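Local coordinates for kelch domain-containing protein (Colletotrichum graminicola M1.001, PDB 5C86) that probably oxidises alcohols at a copper site, as a fungal alcohol oxidase of the galactose oxidase and glyoxal oxidase family, at residues Ala18-Pro23 and Leu29-Gly34; Pro74-Asp79 and Ile84-Gly89. All coordinates share one frame; numbering follows the deposited sequence.

Contact 1 (Ala18-Pro23 and Leu29-Gly34); sequences AVALVP and LVWSSG
The methyl group of A18 sits over one face of the W31 indole, and the side chains of the two strands come closest there. A18 CB lies 3.6 Å from the centroid of the five-membered ring, 19° off its normal, a CH-pi contact in which the nearest single atom is W31 CE2. The indole can fold back under the neighbouring strand because W31 CG lies between its backbone N and carbonyl carbon (chi1 69°). Beyond the ring, A20 CB stands near the indole plane at its edge, 4.4 Å from W31 CZ3, and W31 NE1 is tied to the carbonyl of M71. Strands 18-21 and 28-31 form an antiparallel hairpin in one blade of the Kelch beta-propeller; 47-52 continues the blade beyond 28-31, while 412-422, from the Early set domain, pairs with 18-21 on its other side. Two hydrogen-bonded pairs, A18 with W31 and A20 with L29, hold the backbones together; the W31 N to A18 O bond measures 2.9 Å, whereas A18 N to W31 O, at 3.2 Å, is longer and more bent. On the other face of the sheet, V19 CG1 meets V30 CG1 at 3.6 Å where the two valines cross. Packing is looser toward the turn: V22 CG2 reaches L29 CB only at 4.1 Å. At the far end the chain diverges after W31, and S33 OG turns to the carbonyls of W35 and R38.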
loop_
_atom_site.group_PDB
_atom_site.type_symbol
_atom_site.label_atom_id
_atom_site.label_comp_id
_atom_site.label_asym_id
_atom_site.label_seq_id
_atom_site.Cartn_x
_atom_site.Cartn_y
_atom_site.Cartn_z
ATOM N N ALA A 18 1.280 -9.691 6.211
ATOM C CA ALA A 18 1.493 -8.248 6.273
ATOM C C ALA A 18 2.932 -8.078 5.862
ATOM O O ALA A 18 3.831 -8.814 6.329
ATOM C CB ALA A 18 1.216 -7.704 7.622
ATOM N N VAL A 19 3.222 -7.040 5.055
ATOM C CA VAL A 19 4.574 -6.767 4.612
ATOM C C VAL A 19 4.829 -5.281 4.580
ATOM O O VAL A 19 3.878 -4.507 4.371
ATOM C CB VAL A 19 4.922 -7.352 3.266
ATOM C CG1 VAL A 19 4.704 -8.874 3.231
ATOM C CG2 VAL A 19 4.144 -6.710 2.119
ATOM N N ALA A 20 6.093 -4.889 4.784
ATOM C CA ALA A 20 6.470 -3.459 4.781
ATOM C C ALA A 20 7.817 -3.319 4.165
ATOM O O ALA A 20 8.711 -4.161 4.419
ATOM C CB ALA A 20 6.515 -2.879 6.150
ATOM N N LEU A 21 8.015 -2.277 3.371
ATOM C CA LEU A 21 9.357 -2.006 2.811
ATOM C C LEU A 21 10.076 -1.148 3.800
ATOM O O LEU A 21 9.571 -0.137 4.252
ATOM C CB LEU A 21 9.245 -1.289 1.456
ATOM C CG LEU A 21 10.585 -1.042 0.791
ATOM C CD1 LEU A 21 11.112 -2.302 0.251
ATOM C CD2 LEU A 21 10.397 -0.087 -0.345
ATOM N N VAL A 22 11.291 -1.563 4.208
ATOM C CA VAL A 22 12.036 -0.828 5.207
ATOM C C VAL A 22 12.762 0.387 4.518
ATOM O O VAL A 22 13.520 0.198 3.564
ATOM C CB VAL A 22 13.069 -1.762 5.842
ATOM C CG1 VAL A 22 13.885 -1.006 6.856
ATOM C CG2 VAL A 22 12.369 -3.006 6.480
ATOM N N PRO A 23 12.495 1.578 5.009
ATOM C CA PRO A 23 13.242 2.706 4.416
ATOM C C PRO A 23 14.744 2.557 4.458
ATOM O O PRO A 23 15.294 1.918 5.342
ATOM C CB PRO A 23 12.805 3.875 5.247
ATOM C CG PRO A 23 11.465 3.566 5.773
ATOM C CD PRO A 23 11.549 2.055 5.992
ATOM N N LEU A 29 10.223 -6.512 5.289
ATOM C CA LEU A 29 9.773 -6.991 6.624
ATOM C C LEU A 29 8.395 -7.618 6.510
ATOM O O LEU A 29 7.485 -6.988 5.960
ATOM C CB LEU A 29 9.719 -5.891 7.669
ATOM C CG LEU A 29 9.346 -6.183 9.136
ATOM C CD1 LEU A 29 10.387 -7.064 9.765
ATOM C CD2 LEU A 29 9.274 -4.900 9.878
ATOM N N VAL A 30 8.247 -8.842 6.999
ATOM C CA VAL A 30 6.967 -9.535 6.955
ATOM C C VAL A 30 6.523 -9.940 8.370
ATOM O O VAL A 30 7.389 -10.212 9.238
ATOM C CB VAL A 30 6.978 -10.711 6.006
ATOM C CG1 VAL A 30 7.679 -10.372 4.706
ATOM C CG2 VAL A 30 7.611 -11.971 6.641
ATOM N N TRP A 31 5.222 -10.052 8.572
ATOM C CA TRP A 31 4.751 -10.606 9.847
ATOM C C TRP A 31 3.435 -11.324 9.674
ATOM O O TRP A 31 2.684 -11.112 8.743
ATOM C CB TRP A 31 4.643 -9.590 10.945
ATOM C CG TRP A 31 3.583 -8.516 10.877
ATOM C CD1 TRP A 31 2.328 -8.608 11.372
ATOM C CD2 TRP A 31 3.702 -7.195 10.319
ATOM N NE1 TRP A 31 1.657 -7.443 11.227
ATOM C CE2 TRP A 31 2.476 -6.560 10.551
ATOM C CE3 TRP A 31 4.721 -6.503 9.640
ATOM C CZ2 TRP A 31 2.195 -5.239 10.152
ATOM C CZ3 TRP A 31 4.456 -5.164 9.227
ATOM C CH2 TRP A 31 3.211 -4.549 9.523
ATOM N N SER A 32 3.142 -12.249 10.617
ATOM C CA SER A 32 1.896 -13.076 10.616
ATOM C C SER A 32 1.051 -12.635 11.772
ATOM O O SER A 32 0.059 -11.915 11.622
ATOM C CB SER A 32 2.238 -14.548 10.639
ATOM O OG SER A 32 3.189 -14.866 11.714
ATOM N N SER A 33 1.416 -13.057 13.002
ATOM C CA SER A 33 0.597 -12.944 14.201
ATOM C C SER A 33 1.478 -13.464 15.359
ATOM O O SER A 33 2.692 -13.686 15.162
ATOM C CB SER A 33 -0.625 -13.851 14.105
ATOM O OG SER A 33 -0.217 -15.172 13.944
ATOM N N GLY A 34 0.793 -13.814 16.448
ATOM C CA GLY A 34 1.473 -14.572 17.553
ATOM C C GLY A 34 1.831 -15.979 17.270
ATOM O O GLY A 34 2.422 -16.627 18.164
#

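Contact 2 (Pro74-Asp79 and Ile84-Gly89); sequences PGTSLD and IIVTGG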
loop_
_atom_site.group_PDB
_atom_site.type_symbol
_atom_site.label_atom_id
_atom_site.label_comp_id
_atom_site.label_asym_id
_atom_site.label_seq_id
_atom_site.Cartn_x
_atom_site.Cartn_y
_atom_site.Cartn_z
ATOM N N PRO A 74 -4.242 -5.658 11.447
ATOM C CA PRO A 74 -4.158 -4.307 11.978
ATOM C C PRO A 74 -4.353 -3.253 10.933
ATOM O O PRO A 74 -4.527 -3.579 9.735
ATOM C CB PRO A 74 -2.691 -4.233 12.375
ATOM C CG PRO A 74 -2.017 -4.944 11.229
ATOM C CD PRO A 74 -2.950 -6.032 10.824
ATOM N N GLY A 75 -4.339 -1.975 11.367
ATOM C CA GLY A 75 -4.050 -0.873 10.459
ATOM C C GLY A 75 -2.576 -0.678 10.352
ATOM O O GLY A 75 -1.801 -0.987 11.292
ATOM N N THR A 76 -2.121 -0.149 9.208
ATOM C CA THR A 76 -0.653 0.097 9.051
ATOM C C THR A 76 -0.516 1.472 8.419
ATOM O O THR A 76 -1.279 1.833 7.493
ATOM C CB THR A 76 0.038 -0.893 8.208
ATOM O OG1 THR A 76 -0.490 -0.880 6.868
ATOM C CG2 THR A 76 -0.100 -2.248 8.738
ATOM N N SER A 77 0.490 2.212 8.820
ATOM C CA SER A 77 0.891 3.463 8.139
ATOM C C SER A 77 2.319 3.753 8.419
ATOM O O SER A 77 2.856 3.296 9.453
ATOM C CB SER A 77 0.077 4.670 8.564
ATOM O OG SER A 77 -1.315 4.559 8.207
ATOM N N LEU A 78 3.005 4.454 7.503
ATOM C CA LEU A 78 4.324 5.000 7.751
ATOM C C LEU A 78 4.250 6.467 8.030
ATOM O O LEU A 78 3.609 7.206 7.334
ATOM C CB LEU A 78 5.237 4.783 6.591
ATOM C CG LEU A 78 5.830 3.403 6.560
ATOM C CD1 LEU A 78 4.787 2.374 6.127
ATOM C CD2 LEU A 78 7.004 3.212 5.627
ATOM N N ASP A 79 4.866 6.923 9.106
ATOM C CA ASP A 79 4.779 8.303 9.480
ATOM C C ASP A 79 5.856 9.168 8.781
ATOM O O ASP A 79 6.594 8.694 7.936
ATOM C CB ASP A 79 4.841 8.477 11.045
ATOM C CG ASP A 79 6.205 8.377 11.631
ATOM O OD1 ASP A 79 7.254 8.092 10.985
ATOM O OD2 ASP A 79 6.222 8.512 12.929
ATOM N N ILE A 84 7.089 2.740 11.126
ATOM C CA ILE A 84 5.899 1.913 10.794
ATOM C C ILE A 84 5.006 1.826 12.018
ATOM O O ILE A 84 5.423 1.294 13.051
ATOM C CB ILE A 84 6.303 0.529 10.318
ATOM C CG1 ILE A 84 7.328 0.569 9.203
ATOM C CG2 ILE A 84 5.038 -0.236 9.944
ATOM C CD1 ILE A 84 7.997 -0.706 8.960
ATOM N N ILE A 85 3.866 2.437 11.916
ATOM C CA ILE A 85 2.881 2.479 12.994
ATOM C C ILE A 85 1.779 1.478 12.727
ATOM O O ILE A 85 1.059 1.596 11.716
ATOM C CB ILE A 85 2.355 3.876 13.193
ATOM C CG1 ILE A 85 3.504 4.874 13.638
ATOM C CG2 ILE A 85 1.221 3.907 14.251
ATOM C CD1 ILE A 85 3.099 6.321 13.831
ATOM N N VAL A 86 1.602 0.470 13.606
ATOM C CA VAL A 86 0.664 -0.594 13.448
ATOM C C VAL A 86 -0.366 -0.537 14.580
ATOM O O VAL A 86 0.013 -0.494 15.747
ATOM C CB VAL A 86 1.398 -1.925 13.369
ATOM C CG1 VAL A 86 0.486 -3.086 13.236
ATOM C CG2 VAL A 86 2.418 -1.970 12.235
ATOM N N THR A 87 -1.631 -0.581 14.238
ATOM C CA THR A 87 -2.731 -0.343 15.172
ATOM C C THR A 87 -3.633 -1.541 15.227
ATOM O O THR A 87 -4.103 -2.060 14.220
ATOM C CB THR A 87 -3.550 0.864 14.799
ATOM O OG1 THR A 87 -3.823 0.933 13.352
ATOM C CG2 THR A 87 -2.852 2.106 15.173
ATOM N N GLY A 88 -4.003 -1.935 16.455
ATOM C CA GLY A 88 -5.115 -2.909 16.637
ATOM C C GLY A 88 -4.823 -4.256 16.090
ATOM O O GLY A 88 -3.689 -4.734 16.034
ATOM N N GLY A 89 -5.904 -4.898 15.633
ATOM C CA GLY A 89 -5.834 -6.253 15.211
ATOM C C GLY A 89 -6.141 -7.193 16.386
ATOM O O GLY A 89 -7.044 -6.896 17.149
#
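P74 and V86 make the closest side-chain contact in this antiparallel beta hairpin, the first two strands of a four-stranded Kelch propeller blade. P74 CB is 3.5 Å from V86 CG1, tight for two carbons, and V86 places that methyl against the proline by holding it anti to the backbone N (chi1 179°). Along the same face, L78 and I84 lie side by side pointing the same way, with L78 CG 4.2 Å from I84 CG1. Near the turn, D79 crosses I85 at about a right angle, its OD2 lying 3.9 Å from I85 CD1. Beneath these contacts, the hydrogen-bonded pairs G75 with T87 and S77 with I85 set the register. Their bonds differ in geometry: I85 N meets S77 O almost head-on to the carbonyl at 2.8 Å, while T87 N approaches G75 O tilted 30° from the carbonyl plane. T87 OG1 lies 3.4 Å from G75 CA, on the face where the glycine carries no side chain. Farther out, strand 95-98 continues the blade beyond I85, and strand 412-422 packs against P74 and L78. The side chain of P74 is about 5 Å from that of the copper ligand H423, so this end of the hairpin lies beside the metal site, empty here. At the opposite end, D79 OD2 forms a salt bridge with R83 NE.

Contacts 1 and 2 both join the strands of a buried hairpin, their centres about 11 Å apart, and they follow one another in the chain. Strand 412-422 is hydrogen-bonded to strand 18-21 of contact 1 but meets contact 2, in a separate four-stranded sheet, through the side chains of P74 and L78. The two meet directly: W31 CH2 packs on V86 CG2 at 3.8 Å, and A20 CB on I84 CD1 at the same distance. Their chemistry differs: contact 1 is organised around an aromatic ring, while contact 2 combines aliphatic packing with a charged residue near its turn. One end of each approaches the copper ligand H423, through A18 and P74 respectively.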